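Local coordinates for fructosyl amine: oxygen oxidoreductase (Aspergillus fumigatus, PDB 3DJE), which oxidatively deglycates fructosyl amino acids (Amadori products) with the help of a bound FAD cofactor, at residues Ala14-Thr19 and Ala44-Asn49. Residues are numbered along the deposited sequence; the frame is centred on the assembly and turned at random.
Sequences AGTWGT and AISAGN. With FAD (flavin-adenine dinucleotide), chain C.
T16 and G48 touch in a buried, cofactor-bridged contact, where the start of helix 16-27 faces the loop between strands 33-37 and 53-55 and the FAD diphosphate joins the two. No hydrogen bond crosses directly: T16 OG1 lies 3.5 Å from G48 CA, and G48, having no side chain, lets the hydroxyl come this close to its backbone. G15, at the N-cap, lets the cofactor in: its CA lies 3.3 Å from FAD O5B.

One phosphate oxygen gathers both segments. FAD O1A accepts from T16 N at 2.9 Å, nearly straight at 173°, from T16 OG1, and from S46 OG at 2.7 Å. The T16 hydroxyl also accepts from the ribityl O4' (2.8 Å from OG1), so threonine serves phosphate and ribityl chain at once. S46 OG stands anti to its backbone N (chi1 169°), beside the carbonyl carbon, where it accepts from G48 N in an ST turn while donating to the phosphate. A47 N binds FAD O2A, and W17 N reaches FAD O2P on the second phosphate at 2.8 Å. The helix N-terminus probably helps offset the diphosphate's negative charge. The turn into helix 16-27, with G15 and G18, fits the GxGxxG motif of Rossmann-type FAD oxidoreductases, and loop 44-49 completes the diphosphate site.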
# COMPACT_ATOMS: atom_id res chain seq x y z
N ALA A 14 -2.03 8.21 10.93
CA ALA A 14 -0.58 8.41 10.79
C ALA A 14 0.08 7.29 9.98
O ALA A 14 1.21 6.88 10.26
CB ALA A 14 0.07 8.52 12.19
N GLY A 15 -0.63 6.80 8.97
CA GLY A 15 -0.10 5.78 8.08
C GLY A 15 0.70 6.39 6.97
O GLY A 15 1.27 7.48 7.11
N THR A 16 0.72 5.70 5.84
CA THR A 16 1.59 6.12 4.73
C THR A 16 1.26 7.55 4.26
O THR A 16 2.13 8.43 4.20
CB THR A 16 1.46 5.15 3.55
OG1 THR A 16 1.53 3.80 4.02
CG2 THR A 16 2.57 5.41 2.55
N TRP A 17 0.00 7.76 3.91
CA TRP A 17 -0.40 9.02 3.30
C TRP A 17 -0.61 10.13 4.33
O TRP A 17 -0.30 11.30 4.06
CB TRP A 17 -1.62 8.79 2.41
CG TRP A 17 -1.29 8.07 1.12
CD1 TRP A 17 -0.16 7.34 0.82
CD2 TRP A 17 -2.11 8.04 -0.04
NE1 TRP A 17 -0.24 6.87 -0.47
CE2 TRP A 17 -1.42 7.29 -1.02
CE3 TRP A 17 -3.38 8.58 -0.36
CZ2 TRP A 17 -1.95 7.07 -2.29
CZ3 TRP A 17 -3.90 8.36 -1.64
CH2 TRP A 17 -3.19 7.60 -2.57
N GLY A 18 -1.09 9.78 5.54
CA GLY A 18 -1.19 10.74 6.63
C GLY A 18 0.18 11.29 7.02
O GLY A 18 0.35 12.50 7.20
N THR A 19 1.17 10.40 7.12
CA THR A 19 2.53 10.81 7.45
C THR A 19 3.11 11.68 6.33
O THR A 19 3.74 12.72 6.60
CB THR A 19 3.43 9.63 7.81
OG1 THR A 19 2.95 9.06 9.02
CG2 THR A 19 4.88 10.07 8.03
N ALA A 44 0.62 -0.78 13.62
CA ALA A 44 0.52 -2.21 13.32
C ALA A 44 -0.52 -2.52 12.24
O ALA A 44 -0.43 -3.58 11.60
CB ALA A 44 0.24 -3.01 14.56
N ILE A 45 -1.48 -1.61 12.03
CA ILE A 45 -2.48 -1.79 10.96
C ILE A 45 -2.23 -0.91 9.73
O ILE A 45 -3.04 -0.89 8.79
CB ILE A 45 -3.94 -1.63 11.47
CG1 ILE A 45 -4.20 -0.23 11.99
CG2 ILE A 45 -4.27 -2.70 12.52
CD1 ILE A 45 -5.70 0.12 12.13
N SER A 46 -1.13 -0.16 9.74
CA SER A 46 -0.76 0.53 8.52
C SER A 46 -0.26 -0.45 7.47
O SER A 46 0.64 -1.25 7.74
CB SER A 46 0.30 1.61 8.79
OG SER A 46 0.82 2.09 7.55
N ALA A 47 -0.81 -0.34 6.27
CA ALA A 47 -0.30 -1.09 5.13
C ALA A 47 1.17 -0.76 4.84
O ALA A 47 1.87 -1.55 4.20
CB ALA A 47 -1.15 -0.83 3.91
N GLY A 48 1.65 0.39 5.33
CA GLY A 48 3.04 0.80 5.07
C GLY A 48 4.03 0.21 6.07
O GLY A 48 5.24 0.34 5.89
N ASN A 49 3.51 -0.45 7.10
CA ASN A 49 4.36 -1.03 8.12
C ASN A 49 4.82 -2.42 7.70
O ASN A 49 4.23 -3.44 8.09
CB ASN A 49 3.69 -1.05 9.49
CG ASN A 49 4.65 -1.46 10.59
OD1 ASN A 49 5.77 -1.91 10.31
ND2 ASN A 49 4.22 -1.31 11.84
PA FAD C . -2.27 3.04 5.89
O1A FAD C . -0.83 3.23 5.71
O2A FAD C . -2.79 1.66 6.14
O5B FAD C . -2.67 4.04 7.06
C5B FAD C . -3.98 4.09 7.63
C4B FAD C . -3.82 4.65 9.05
O4B FAD C . -5.17 4.89 9.47
C3B FAD C . -3.24 3.53 9.95
O3B FAD C . -2.00 3.94 10.55
C2B FAD C . -4.36 3.37 10.99
O2B FAD C . -3.84 3.13 12.34
C1B FAD C . -5.14 4.70 10.85
N9A FAD C . -6.46 4.54 11.54
C8A FAD C . -7.29 3.48 11.53
N7A FAD C . -8.34 3.74 12.33
C5A FAD C . -8.17 4.97 12.84
C6A FAD C . -8.91 5.76 13.72
N6A FAD C . -10.06 5.29 14.26
N1A FAD C . -8.45 6.99 14.04
C2A FAD C . -7.31 7.46 13.52
N3A FAD C . -6.57 6.72 12.67
C4A FAD C . -6.99 5.48 12.33
N1 FAD C . 2.24 -0.39 -2.38
C2 FAD C . 3.37 -0.13 -3.16
O2 FAD C . 3.57 0.99 -3.64
N3 FAD C . 4.28 -1.16 -3.39
C4 FAD C . 4.09 -2.44 -2.89
O4 FAD C . 4.92 -3.33 -3.12
C4X FAD C . 2.94 -2.70 -2.12
N5 FAD C . 2.71 -3.97 -1.61
C5X FAD C . 1.67 -4.17 -0.71
C6 FAD C . 1.58 -5.39 -0.05
C7 FAD C . 0.58 -5.61 0.89
C7M FAD C . 0.52 -6.99 1.57
C8 FAD C . -0.32 -4.59 1.20
C8M FAD C . -1.38 -4.81 2.30
C9 FAD C . -0.22 -3.36 0.54
C9A FAD C . 0.79 -3.13 -0.41
N10 FAD C . 0.91 -1.91 -1.09
C10 FAD C . 2.03 -1.67 -1.87
C1' FAD C . -0.13 -0.88 -0.97
C2' FAD C . 0.27 0.14 0.10
O2' FAD C . 0.83 -0.54 1.25
C3' FAD C . -0.96 0.95 0.51
O3' FAD C . -1.65 1.39 -0.68
C4' FAD C . -0.59 2.20 1.32
O4' FAD C . 0.37 1.91 2.34
C5' FAD C . -1.86 2.76 1.97
O5' FAD C . -1.54 3.96 2.69
P FAD C . -2.67 4.72 3.53
O1P FAD C . -3.85 4.97 2.65
O2P FAD C . -1.99 5.84 4.20
O3P FAD C . -3.11 3.66 4.66